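Local atomic coordinates of butyryl-CoA dehydrogenase (Marinomonas mediterranea, PDB entry 6CXT), a protein that belongs to the acyl-CoA dehydrogenase family of flavoproteins and binds flavin-adenine dinucleotide. Residues G32-N37 with T81-A86; G42-F47 with I68-G73; T182-P187 with C217-D222. All coordinates share one frame; numbering follows the deposited sequence.

Interaction 1 (G32-N37 with T81-A86); sequences GFPRDN and TGLLFA. With EDO (1,2-ethanediol), chain E.
Leu-83 reaches from the first turn of helix 81-101 to the start of helix 35-44, and its two methyls divide the work. Leu-83 CD1 meets the ring of Phe-33 obliquely, 4.1 Å from Phe-33 CE1, and lies 4.0 Å from Pro-34 CG. Leu-83 CD2 lies against the aliphatic base of Asn-37, 3.4 Å from Asn-37 CB, a tight approach. A chi1 of 177° carries Leu-83 CG toward helix 35-44, and chi2 of 61° turns the two methyls to their separate partners. The Phe-33 side chain crosses the leucine at about a right angle, while the Pro-34 ring and the leucine slide past each other in opposite directions. No hydrogen bond joins the segments. Pro-34 is the centre of an inverse gamma turn and the N-cap of helix 35-44. A 1,2-ethanediol, probably from the crystallisation liquor, accepts a bond from Gly-82 N through O2 (3.0 Å). One turn on, Phe-85 touches both flavin-adenine dinucleotide and FK4. Within the N-terminal helical domain, helix 81-101 packs against helix 35-44, where Trp-38 and Leu-41 continue the cover over Leu-83; it also meets helix 248-267 through Thr-81 and Leu-84, the latter touching Leu-41 as well.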
ATOM      1  N   GLY B  32      31.274 -22.660  -6.054  1.00 37.66           N
ATOM      2  CA  GLY B  32      31.153 -23.050  -4.635  1.00 34.63           C
ATOM      3  C   GLY B  32      31.245 -21.856  -3.685  1.00 32.29           C
ATOM      4  O   GLY B  32      31.220 -20.717  -4.120  1.00 31.67           O
ATOM      5  N   PHE B  33      31.365 -22.121  -2.376  1.00 32.63           N
ATOM      6  CA  PHE B  33      31.458 -21.073  -1.363  1.00 26.69           C
ATOM      7  C   PHE B  33      32.663 -20.161  -1.611  1.00 25.23           C
ATOM      8  O   PHE B  33      33.744 -20.660  -1.849  1.00 24.59           O
ATOM      9  CB  PHE B  33      31.535 -21.713   0.025  1.00 28.18           C
ATOM     10  CG  PHE B  33      31.665 -20.708   1.119  1.00 24.16           C
ATOM     11  CD1 PHE B  33      30.597 -19.854   1.412  1.00 22.98           C
ATOM     12  CD2 PHE B  33      32.837 -20.616   1.853  1.00 24.29           C
ATOM     13  CE1 PHE B  33      30.737 -18.896   2.405  1.00 23.76           C
ATOM     14  CE2 PHE B  33      32.981 -19.657   2.848  1.00 25.62           C
ATOM     15  CZ  PHE B  33      31.927 -18.804   3.122  1.00 22.95           C
ATOM     16  N   PRO B  34      32.489 -18.822  -1.572  1.00 24.69           N
ATOM     17  CA  PRO B  34      33.630 -17.960  -1.862  1.00 23.79           C
ATOM     18  C   PRO B  34      34.559 -17.858  -0.666  1.00 22.92           C
ATOM     19  O   PRO B  34      34.644 -16.844   0.053  1.00 23.26           O
ATOM     20  CB  PRO B  34      32.977 -16.603  -2.209  1.00 23.46           C
ATOM     21  CG  PRO B  34      31.676 -16.643  -1.462  1.00 22.90           C
ATOM     22  CD  PRO B  34      31.215 -18.059  -1.647  1.00 23.90           C
ATOM     23  N   ARG B  35      35.306 -18.930  -0.459  1.00 23.96           N
ATOM     24  CA  ARG B  35      36.181 -18.994   0.704  1.00 23.58           C
ATOM     25  C   ARG B  35      37.248 -17.894   0.711  1.00 24.32           C
ATOM     26  O   ARG B  35      37.557 -17.330   1.775  1.00 22.76           O
ATOM     27  CB  ARG B  35      36.819 -20.418   0.785  1.00 27.33           C
ATOM     28  CG  ARG B  35      37.849 -20.546   1.926  1.00 29.92           C
ATOM     29  CD  ARG B  35      37.252 -20.620   3.324  1.00 33.44           C
ATOM     30  NE  ARG B  35      36.358 -21.780   3.432  1.00 36.06           N
ATOM     31  CZ  ARG B  35      35.991 -22.358   4.576  1.00 33.66           C
ATOM     32  NH1 ARG B  35      36.496 -21.933   5.735  1.00 32.14           N
ATOM     33  NH2 ARG B  35      35.136 -23.381   4.537  1.00 34.87           N
ATOM     34  N   ASP B  36      37.793 -17.549  -0.464  1.00 24.74           N
ATOM     35  CA  ASP B  36      38.810 -16.509  -0.461  1.00 27.29           C
ATOM     36  C   ASP B  36      38.233 -15.157   0.010  1.00 24.03           C
ATOM     37  O   ASP B  36      38.899 -14.421   0.756  1.00 21.08           O
ATOM     38  CB  ASP B  36      39.450 -16.341  -1.835  1.00 31.14           C
ATOM     39  CG  ASP B  36      40.385 -17.487  -2.179  1.00 42.03           C
ATOM     40  OD1 ASP B  36      40.964 -18.092  -1.244  1.00 41.22           O
ATOM     41  OD2 ASP B  36      40.513 -17.809  -3.378  1.00 48.61           O
ATOM     42  N   ASN B  37      37.030 -14.823  -0.465  1.00 22.27           N
ATOM     43  CA  ASN B  37      36.373 -13.585  -0.017  1.00 21.69           C
ATOM     44  C   ASN B  37      35.992 -13.632   1.461  1.00 21.10           C
ATOM     45  O   ASN B  37      36.118 -12.642   2.135  1.00 21.27           O
ATOM     46  CB  ASN B  37      35.169 -13.238  -0.918  1.00 22.70           C
ATOM     47  CG  ASN B  37      35.612 -12.748  -2.295  1.00 25.98           C
ATOM     48  OD1 ASN B  37      36.780 -12.373  -2.492  1.00 25.54           O
ATOM     49  ND2 ASN B  37      34.714 -12.779  -3.245  1.00 23.71           N
ATOM     50  N   THR B  81      25.875  -9.806  -1.156  1.00 19.62           N
ATOM     51  CA  THR B  81      25.075  -9.713   0.057  1.00 17.50           C
ATOM     52  C   THR B  81      25.041 -11.056   0.814  1.00 15.99           C
ATOM     53  O   THR B  81      25.043 -11.068   2.036  1.00 15.80           O
ATOM     54  CB  THR B  81      23.663  -9.229  -0.347  1.00 17.93           C
ATOM     55  OG1 THR B  81      23.829  -7.990  -1.094  1.00 17.41           O
ATOM     56  CG2 THR B  81      22.738  -8.974   0.878  1.00 18.83           C
ATOM     57  N   GLY B  82      24.919 -12.144   0.072  1.00 15.11           N
ATOM     58  CA  GLY B  82      24.775 -13.506   0.631  1.00 16.36           C
ATOM     59  C   GLY B  82      25.986 -13.800   1.498  1.00 17.45           C
ATOM     60  O   GLY B  82      25.869 -14.402   2.588  1.00 15.72           O
ATOM     61  N   LEU B  83      27.141 -13.372   1.003  1.00 16.07           N
ATOM     62  CA  LEU B  83      28.397 -13.586   1.748  1.00 17.87           C
ATOM     63  C   LEU B  83      28.396 -12.814   3.073  1.00 17.84           C
ATOM     64  O   LEU B  83      28.763 -13.354   4.136  1.00 16.83           O
ATOM     65  CB  LEU B  83      29.637 -13.254   0.895  1.00 17.11           C
ATOM     66  CG  LEU B  83      31.005 -13.388   1.634  1.00 20.68           C
ATOM     67  CD1 LEU B  83      31.200 -14.815   2.083  1.00 19.48           C
ATOM     68  CD2 LEU B  83      32.155 -13.040   0.699  1.00 21.19           C
ATOM     69  N   LEU B  84      27.982 -11.550   3.028  1.00 17.36           N
ATOM     70  CA  LEU B  84      27.872 -10.733   4.242  1.00 18.37           C
ATOM     71  C   LEU B  84      26.903 -11.356   5.228  1.00 16.75           C
ATOM     72  O   LEU B  84      27.152 -11.320   6.438  1.00 18.07           O
ATOM     73  CB  LEU B  84      27.424  -9.300   3.897  1.00 17.06           C
ATOM     74  CG  LEU B  84      28.512  -8.540   3.122  1.00 18.35           C
ATOM     75  CD1 LEU B  84      27.921  -7.171   2.731  1.00 17.98           C
ATOM     76  CD2 LEU B  84      29.835  -8.386   3.933  1.00 19.80           C
ATOM     77  N   PHE B  85      25.803 -11.868   4.702  1.00 17.05           N
ATOM     78  CA  PHE B  85      24.753 -12.513   5.491  1.00 17.35           C
ATOM     79  C   PHE B  85      25.344 -13.758   6.211  1.00 17.49           C
ATOM     80  O   PHE B  85      25.163 -13.903   7.398  1.00 17.27           O
ATOM     81  CB  PHE B  85      23.634 -12.924   4.567  1.00 17.05           C
ATOM     82  CG  PHE B  85      22.613 -13.835   5.193  1.00 18.26           C
ATOM     83  CD1 PHE B  85      21.802 -13.403   6.222  1.00 19.74           C
ATOM     84  CD2 PHE B  85      22.420 -15.117   4.682  1.00 17.83           C
ATOM     85  CE1 PHE B  85      20.850 -14.285   6.827  1.00 22.51           C
ATOM     86  CE2 PHE B  85      21.486 -16.010   5.252  1.00 17.66           C
ATOM     87  CZ  PHE B  85      20.677 -15.579   6.308  1.00 19.37           C
ATOM     88  N   ALA B  86      26.021 -14.628   5.460  1.00 16.56           N
ATOM     89  CA  ALA B  86      26.735 -15.802   6.077  1.00 18.48           C
ATOM     90  C   ALA B  86      27.628 -15.345   7.236  1.00 18.44           C
ATOM     91  O   ALA B  86      27.674 -15.989   8.308  1.00 20.13           O
ATOM     92  CB  ALA B  86      27.540 -16.565   5.011  1.00 18.73           C
TER
HETATM   93  C1  EDO E 402      24.688 -13.984  -3.639  1.00 28.40           C
HETATM   94  O1  EDO E 402      25.301 -14.411  -2.413  1.00 19.72           O
HETATM   95  C2  EDO E 402      24.511 -12.452  -3.781  1.00 29.04           C
HETATM   96  O2  EDO E 402      23.678 -12.058  -2.666  1.00 25.36           O

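Interaction 2 (G42-F47 with I68-G73); sequences GDFGYF and IKIIEG
The ring of Phe-44 presents its edge to Ile-70, whose CG2 methyl lies in the ring plane, 3.9 Å from Phe-44 CE2; Phe-19 and His-15 also meet this phenyl, each with its ring plane inclined at about 35°. Tyr-46 likewise uses an edge: Ile-71 CG1 sits near the plane of the phenol, 4.0 Å from Tyr-46 CE1. Both aromatics leave the end of helix 35-44, which closes in a Schellman motif within the helical N-terminal domain of the acyl-CoA dehydrogenase fold. Gly-45, with positive phi (113°), is its C-prime residue; Gly-45 N bonds weakly to Gly-42 O, and Tyr-46 N turns back to Leu-41 O. The helix ends between the two rings, and each meets a different isoleucine of helix 64-77. Phe-44 and Ile-70 approach at a slant, whereas Tyr-46 and Ile-71 cross at about a right angle. For Ile-70, chi1 of -74° sets CG2 opposite the backbone N, and this methyl does the touching; in Ile-71 the CG1 methylene takes that part. Leu-49 reaches both isoleucines, and Ala-248 and Ile-249 of helix 248-267 also pack on Ile-71. The interface between the segments is wholly apolar, but the buried phenol has a polar anchor beyond it: Tyr-46 OH is hydrogen-bonded to the backbone oxygen Leu-84 O.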
ATOM      1  N   GLY B  42      37.519 -11.746   6.866  1.00 25.74           N
ATOM      2  CA  GLY B  42      38.238 -12.090   8.100  1.00 23.83           C
ATOM      3  C   GLY B  42      39.416 -11.167   8.357  1.00 26.27           C
ATOM      4  O   GLY B  42      39.512 -10.574   9.439  1.00 28.75           O
ATOM      5  N   ASP B  43      40.301 -11.043   7.375  1.00 26.17           N
ATOM      6  CA  ASP B  43      41.419 -10.085   7.479  1.00 28.24           C
ATOM      7  C   ASP B  43      41.003  -8.623   7.659  1.00 29.61           C
ATOM      8  O   ASP B  43      41.638  -7.889   8.379  1.00 30.37           O
ATOM      9  CB  ASP B  43      42.306 -10.181   6.241  1.00 29.81           C
ATOM     10  CG  ASP B  43      42.889 -11.566   6.058  1.00 35.46           C
ATOM     11  OD1 ASP B  43      42.861 -12.363   7.005  1.00 36.82           O
ATOM     12  OD2 ASP B  43      43.355 -11.871   4.952  1.00 40.24           O
ATOM     13  N   PHE B  44      39.931  -8.192   6.996  1.00 28.04           N
ATOM     14  CA  PHE B  44      39.408  -6.845   7.212  1.00 28.01           C
ATOM     15  C   PHE B  44      38.976  -6.632   8.673  1.00 28.16           C
ATOM     16  O   PHE B  44      39.068  -5.532   9.178  1.00 28.57           O
ATOM     17  CB  PHE B  44      38.262  -6.551   6.202  1.00 27.46           C
ATOM     18  CG  PHE B  44      37.486  -5.289   6.479  1.00 27.79           C
ATOM     19  CD1 PHE B  44      37.917  -4.061   5.964  1.00 29.15           C
ATOM     20  CD2 PHE B  44      36.323  -5.328   7.251  1.00 26.48           C
ATOM     21  CE1 PHE B  44      37.189  -2.880   6.211  1.00 28.26           C
ATOM     22  CE2 PHE B  44      35.604  -4.148   7.516  1.00 27.15           C
ATOM     23  CZ  PHE B  44      36.039  -2.925   6.973  1.00 28.37           C
ATOM     24  N   GLY B  45      38.494  -7.678   9.330  1.00 27.80           N
ATOM     25  CA  GLY B  45      38.056  -7.599  10.715  1.00 25.78           C
ATOM     26  C   GLY B  45      36.557  -7.784  10.912  1.00 25.42           C
ATOM     27  O   GLY B  45      36.079  -7.590  12.023  1.00 26.30           O
ATOM     28  N   TYR B  46      35.818  -8.159   9.850  1.00 27.32           N
ATOM     29  CA  TYR B  46      34.310  -8.333   9.884  1.00 23.72           C
ATOM     30  C   TYR B  46      33.831  -9.257  10.984  1.00 23.81           C
ATOM     31  O   TYR B  46      32.801  -9.010  11.614  1.00 24.07           O
ATOM     32  CB  TYR B  46      33.846  -8.908   8.528  1.00 23.29           C
ATOM     33  CG  TYR B  46      32.344  -9.030   8.281  1.00 22.30           C
ATOM     34  CD1 TYR B  46      31.478  -7.987   8.621  1.00 21.91           C
ATOM     35  CD2 TYR B  46      31.796 -10.160   7.652  1.00 23.85           C
ATOM     36  CE1 TYR B  46      30.123  -8.075   8.360  1.00 23.62           C
ATOM     37  CE2 TYR B  46      30.410 -10.265   7.367  1.00 22.94           C
ATOM     38  CZ  TYR B  46      29.587  -9.225   7.743  1.00 23.19           C
ATOM     39  OH  TYR B  46      28.233  -9.254   7.504  1.00 21.70           O
ATOM     40  N   PHE B  47      34.546 -10.367  11.216  1.00 24.63           N
ATOM     41  CA  PHE B  47      34.041 -11.324  12.190  1.00 25.32           C
ATOM     42  C   PHE B  47      34.480 -10.983  13.599  1.00 26.69           C
ATOM     43  O   PHE B  47      33.981 -11.563  14.556  1.00 29.40           O
ATOM     44  CB  PHE B  47      34.499 -12.753  11.870  1.00 26.20           C
ATOM     45  CG  PHE B  47      34.295 -13.135  10.444  1.00 25.35           C
ATOM     46  CD1 PHE B  47      33.010 -13.158   9.890  1.00 24.12           C
ATOM     47  CD2 PHE B  47      35.375 -13.467   9.651  1.00 25.72           C
ATOM     48  CE1 PHE B  47      32.842 -13.501   8.583  1.00 22.22           C
ATOM     49  CE2 PHE B  47      35.193 -13.822   8.337  1.00 26.24           C
ATOM     50  CZ  PHE B  47      33.917 -13.818   7.799  1.00 24.57           C
ATOM     51  N   ILE B  68      27.607  -1.676  13.725  1.00 21.23           N
ATOM     52  CA  ILE B  68      26.562  -1.643  12.670  1.00 21.49           C
ATOM     53  C   ILE B  68      26.924  -0.667  11.532  1.00 21.44           C
ATOM     54  O   ILE B  68      26.580  -0.894  10.365  1.00 20.94           O
ATOM     55  CB  ILE B  68      25.108  -1.459  13.201  1.00 21.87           C
ATOM     56  CG1 ILE B  68      24.867  -0.129  13.869  1.00 25.15           C
ATOM     57  CG2 ILE B  68      24.692  -2.641  14.098  1.00 22.17           C
ATOM     58  CD1 ILE B  68      24.332   0.914  12.903  1.00 26.14           C
ATOM     59  N   LYS B  69      27.616   0.422  11.882  1.00 19.34           N
ATOM     60  CA  LYS B  69      27.987   1.405  10.852  1.00 20.02           C
ATOM     61  C   LYS B  69      28.962   0.786   9.882  1.00 20.54           C
ATOM     62  O   LYS B  69      28.895   1.018   8.666  1.00 18.78           O
ATOM     63  CB  LYS B  69      28.562   2.691  11.494  1.00 20.46           C
ATOM     64  CG  LYS B  69      28.878   3.834  10.532  1.00 21.56           C
ATOM     65  CD  LYS B  69      27.665   4.310   9.725  1.00 22.92           C
ATOM     66  CE  LYS B  69      27.967   5.644   9.045  1.00 24.12           C
ATOM     67  NZ  LYS B  69      26.744   6.101   8.306  1.00 25.45           N
ATOM     68  N   ILE B  70      29.904  -0.007  10.403  1.00 19.40           N
ATOM     69  CA  ILE B  70      30.878  -0.654   9.497  1.00 19.69           C
ATOM     70  C   ILE B  70      30.143  -1.694   8.628  1.00 18.72           C
ATOM     71  O   ILE B  70      30.380  -1.816   7.424  1.00 19.13           O
ATOM     72  CB  ILE B  70      32.000  -1.331  10.313  1.00 19.77           C
ATOM     73  CG1 ILE B  70      32.942  -0.246  10.866  1.00 22.21           C
ATOM     74  CG2 ILE B  70      32.760  -2.398   9.490  1.00 19.42           C
ATOM     75  CD1 ILE B  70      33.736  -0.794  12.072  1.00 22.18           C
ATOM     76  N   ILE B  71      29.231  -2.434   9.251  1.00 18.60           N
ATOM     77  CA  ILE B  71      28.508  -3.475   8.507  1.00 19.12           C
ATOM     78  C   ILE B  71      27.677  -2.812   7.376  1.00 18.77           C
ATOM     79  O   ILE B  71      27.586  -3.327   6.259  1.00 17.19           O
ATOM     80  CB  ILE B  71      27.598  -4.296   9.467  1.00 19.85           C
ATOM     81  CG1 ILE B  71      28.480  -5.131  10.424  1.00 20.83           C
ATOM     82  CG2 ILE B  71      26.663  -5.221   8.672  1.00 17.67           C
ATOM     83  CD1 ILE B  71      27.687  -5.850  11.511  1.00 23.46           C
ATOM     84  N   GLU B  72      27.035  -1.686   7.715  1.00 19.41           N
ATOM     85  CA  GLU B  72      26.267  -0.935   6.708  1.00 18.74           C
ATOM     86  C   GLU B  72      27.161  -0.571   5.558  1.00 18.99           C
ATOM     87  O   GLU B  72      26.767  -0.734   4.388  1.00 17.99           O
ATOM     88  CB  GLU B  72      25.713   0.339   7.330  1.00 18.84           C
ATOM     89  CG  GLU B  72      24.913   1.185   6.346  1.00 18.44           C
ATOM     90  CD  GLU B  72      24.533   2.548   6.938  1.00 22.12           C
ATOM     91  OE1 GLU B  72      24.677   2.756   8.169  1.00 20.40           O
ATOM     92  OE2 GLU B  72      24.117   3.438   6.153  1.00 22.44           O
ATOM     93  N   GLY B  73      28.368  -0.053   5.875  1.00 19.14           N
ATOM     94  CA  GLY B  73      29.328   0.303   4.829  1.00 18.48           C
ATOM     95  C   GLY B  73      29.656  -0.885   3.941  1.00 20.09           C
ATOM     96  O   GLY B  73      29.709  -0.787   2.694  1.00 19.65           O
TER

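Interaction 3 (T182-P187 with C217-D222); sequences TAFVVP and CTIHKD
Ile-219 CD1 is the terminal methyl that reaches strand 181-187, coming obliquely to the ring of Phe-184, 3.6 Å from Phe-184 CD1 and 3.8 Å from Phe-184 CB. The contact belongs to the beta domain in the middle of the acyl-CoA dehydrogenase fold, where two sheets pack face against face. Strand 181-187 lies in the mixed sheet and strand 209-220 in the antiparallel one. The axes of residues 182-187 and 217-220 approach to 8.2 Å, their directions 113° apart, and no hydrogen bond passes between the segments; the contact is made by packing.

Ile-219 CD1 also lies 4.2 Å from Val-186 CG2, and Ile-219 CG2 reaches Pro-187 CD at 4.3 Å. Ile-219 and Val-186 cross at about a right angle. With chi1 at 57°, Ile-219 CG1 is wedged between its backbone N and carbonyl carbon, and the nearly extended chi2 (170°) carries CD1 on to the opposing strand. Phe-184 CB already lies beside that methyl; with Phe-184 CG anti to the carbonyl carbon, the CD1 side of the ring joins it.

Farther out, Tyr-148 meets the Phe-184 ring edge-to-face, and Leu-150 of strand 147-158 touches both Val-186 and Ile-219, filling in the layer between the sheets. Strand 181-187 is held in its own sheet by backbone bonds from Phe-184 to Val-168 and from Val-186 to Tyr-166 on one neighbour, and from Val-185 to Tyr-223 beside the other. One polar atom is buried here without a partner in the model: Val-185 O, 4.1 Å from Ile-219 CD1.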
ATOM      1  N   THR B 182      17.997 -26.078  26.056  1.00 22.92           N
ATOM      2  CA  THR B 182      19.375 -25.709  26.338  1.00 21.01           C
ATOM      3  C   THR B 182      20.150 -25.501  25.028  1.00 22.27           C
ATOM      4  O   THR B 182      19.858 -26.163  24.032  1.00 23.12           O
ATOM      5  CB  THR B 182      20.045 -26.877  27.200  1.00 23.92           C
ATOM      6  OG1 THR B 182      19.257 -27.077  28.404  1.00 26.83           O
ATOM      7  CG2 THR B 182      21.472 -26.601  27.557  1.00 25.02           C
ATOM      8  N   ALA B 183      21.102 -24.570  25.073  1.00 24.07           N
ATOM      9  CA  ALA B 183      21.980 -24.269  23.965  1.00 25.62           C
ATOM     10  C   ALA B 183      23.305 -25.001  24.105  1.00 26.87           C
ATOM     11  O   ALA B 183      23.898 -25.029  25.205  1.00 27.60           O
ATOM     12  CB  ALA B 183      22.233 -22.775  23.896  1.00 23.65           C
ATOM     13  N   PHE B 184      23.793 -25.535  22.986  1.00 23.49           N
ATOM     14  CA  PHE B 184      25.069 -26.281  22.963  1.00 25.62           C
ATOM     15  C   PHE B 184      25.877 -25.856  21.740  1.00 25.75           C
ATOM     16  O   PHE B 184      25.299 -25.587  20.683  1.00 26.45           O
ATOM     17  CB  PHE B 184      24.758 -27.776  22.759  1.00 24.81           C
ATOM     18  CG  PHE B 184      23.981 -28.397  23.883  1.00 27.05           C
ATOM     19  CD1 PHE B 184      24.646 -28.884  25.033  1.00 27.73           C
ATOM     20  CD2 PHE B 184      22.594 -28.533  23.793  1.00 26.63           C
ATOM     21  CE1 PHE B 184      23.921 -29.483  26.055  1.00 27.77           C
ATOM     22  CE2 PHE B 184      21.855 -29.125  24.822  1.00 30.49           C
ATOM     23  CZ  PHE B 184      22.534 -29.620  25.955  1.00 28.11           C
ATOM     24  N   VAL B 185      27.185 -25.790  21.883  1.00 23.50           N
ATOM     25  CA  VAL B 185      28.090 -25.649  20.742  1.00 23.60           C
ATOM     26  C   VAL B 185      28.516 -27.057  20.367  1.00 26.39           C
ATOM     27  O   VAL B 185      29.084 -27.772  21.208  1.00 25.71           O
ATOM     28  CB  VAL B 185      29.332 -24.836  21.112  1.00 25.89           C
ATOM     29  CG1 VAL B 185      30.336 -24.809  19.953  1.00 29.35           C
ATOM     30  CG2 VAL B 185      28.951 -23.418  21.511  1.00 28.91           C
ATOM     31  N   VAL B 186      28.216 -27.486  19.142  1.00 23.12           N
ATOM     32  CA  VAL B 186      28.444 -28.862  18.712  1.00 23.35           C
ATOM     33  C   VAL B 186      29.547 -28.822  17.641  1.00 23.71           C
ATOM     34  O   VAL B 186      29.302 -28.326  16.531  1.00 23.03           O
ATOM     35  CB  VAL B 186      27.174 -29.520  18.183  1.00 23.54           C
ATOM     36  CG1 VAL B 186      27.426 -30.964  17.728  1.00 23.54           C
ATOM     37  CG2 VAL B 186      26.071 -29.469  19.232  1.00 25.04           C
ATOM     38  N   PRO B 187      30.731 -29.327  17.942  1.00 21.20           N
ATOM     39  CA  PRO B 187      31.756 -29.325  16.907  1.00 20.33           C
ATOM     40  C   PRO B 187      31.372 -30.208  15.711  1.00 20.00           C
ATOM     41  O   PRO B 187      30.749 -31.213  15.862  1.00 19.78           O
ATOM     42  CB  PRO B 187      33.003 -29.835  17.631  1.00 21.72           C
ATOM     43  CG  PRO B 187      32.708 -29.688  19.069  1.00 21.66           C
ATOM     44  CD  PRO B 187      31.231 -29.831  19.217  1.00 22.07           C
ATOM     45  N   CYS B 217      24.603 -37.663  18.941  1.00 26.40           N
ATOM     46  CA  CYS B 217      25.860 -36.971  18.995  1.00 22.63           C
ATOM     47  C   CYS B 217      26.147 -36.801  20.462  1.00 28.76           C
ATOM     48  O   CYS B 217      25.322 -36.214  21.188  1.00 31.45           O
ATOM     49  CB  CYS B 217      25.743 -35.572  18.332  1.00 23.15           C
ATOM     50  SG  CYS B 217      25.618 -35.765  16.549  1.00 27.13           S
ATOM     51  N   THR B 218      27.334 -37.256  20.878  1.00 26.65           N
ATOM     52  CA  THR B 218      27.804 -37.074  22.242  1.00 25.04           C
ATOM     53  C   THR B 218      28.716 -35.932  22.393  1.00 24.84           C
ATOM     54  O   THR B 218      29.782 -35.853  21.755  1.00 27.32           O
ATOM     55  CB  THR B 218      28.448 -38.413  22.737  1.00 26.50           C
ATOM     56  OG1 THR B 218      27.397 -39.370  22.704  1.00 28.71           O
ATOM     57  CG2 THR B 218      28.995 -38.262  24.146  1.00 29.05           C
ATOM     58  N   ILE B 219      28.353 -35.006  23.267  1.00 24.00           N
ATOM     59  CA  ILE B 219      29.289 -33.917  23.517  1.00 26.22           C
ATOM     60  C   ILE B 219      29.500 -33.690  25.029  1.00 26.35           C
ATOM     61  O   ILE B 219      28.578 -33.907  25.832  1.00 28.90           O
ATOM     62  CB  ILE B 219      28.802 -32.568  22.890  1.00 30.22           C
ATOM     63  CG1 ILE B 219      27.420 -32.230  23.441  1.00 28.41           C
ATOM     64  CG2 ILE B 219      28.702 -32.654  21.343  1.00 30.00           C
ATOM     65  CD1 ILE B 219      26.992 -30.829  23.075  1.00 32.99           C
ATOM     66  N   HIS B 220      30.676 -33.191  25.366  1.00 28.28           N
ATOM     67  CA  HIS B 220      30.994 -32.910  26.746  1.00 37.52           C
ATOM     68  C   HIS B 220      30.149 -31.741  27.226  1.00 40.35           C
ATOM     69  O   HIS B 220      29.878 -30.813  26.466  1.00 37.95           O
ATOM     70  CB  HIS B 220      32.465 -32.585  26.913  1.00 40.89           C
ATOM     71  CG  HIS B 220      32.894 -32.575  28.341  1.00 51.11           C
ATOM     72  ND1 HIS B 220      33.076 -31.414  29.057  1.00 52.91           N
ATOM     73  CD2 HIS B 220      33.117 -33.592  29.211  1.00 55.81           C
ATOM     74  CE1 HIS B 220      33.415 -31.713  30.299  1.00 57.86           C
ATOM     75  NE2 HIS B 220      33.448 -33.027  30.418  1.00 53.53           N
ATOM     76  N   LYS B 221      29.743 -31.789  28.488  1.00 38.37           N
ATOM     77  CA  LYS B 221      28.925 -30.733  29.082  1.00 38.29           C
ATOM     78  C   LYS B 221      29.562 -29.348  29.035  1.00 32.96           C
ATOM     79  O   LYS B 221      28.824 -28.372  29.049  1.00 36.52           O
ATOM     80  CB  LYS B 221      28.531 -31.081  30.524  1.00 43.82           C
ATOM     81  CG  LYS B 221      29.705 -30.994  31.489  1.00 43.01           C
ATOM     82  CD  LYS B 221      29.262 -31.295  32.907  1.00 45.41           C
ATOM     83  CE  LYS B 221      30.466 -31.278  33.835  1.00 51.97           C
ATOM     84  NZ  LYS B 221      30.019 -31.661  35.197  1.00 51.19           N
ATOM     85  N   ASP B 222      30.890 -29.230  28.957  1.00 30.35           N
ATOM     86  CA  ASP B 222      31.510 -27.915  28.843  1.00 32.73           C
ATOM     87  C   ASP B 222      31.147 -27.206  27.517  1.00 31.35           C
ATOM     88  O   ASP B 222      31.471 -26.047  27.343  1.00 31.31           O
ATOM     89  CB  ASP B 222      33.037 -27.995  28.923  1.00 36.56           C
ATOM     90  CG  ASP B 222      33.551 -28.470  30.308  1.00 48.67           C
ATOM     91  OD1 ASP B 222      32.752 -28.624  31.284  1.00 46.23           O
ATOM     92  OD2 ASP B 222      34.778 -28.702  30.402  1.00 45.64           O
TER

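Overall arrangement
Interactions 1 and 2 share helix 35-44, the first at its start and the second at its end, and join it to helices 81-101 and 64-77, which follow each other in the chain. Interaction 2 is nested within the loop closed by interaction 1, and the two meet through Leu-84 and Tyr-46. Interaction 3 lies in the beta domain, with its centre about 27 Å from that of interaction 1 and 29 Å from that of interaction 2. Interactions 2 and 3 are buried; interaction 1 is partly exposed. All are apolar across their segments, but ring edges against isoleucines serve interaction 2, whereas single branched residues dominate the other two.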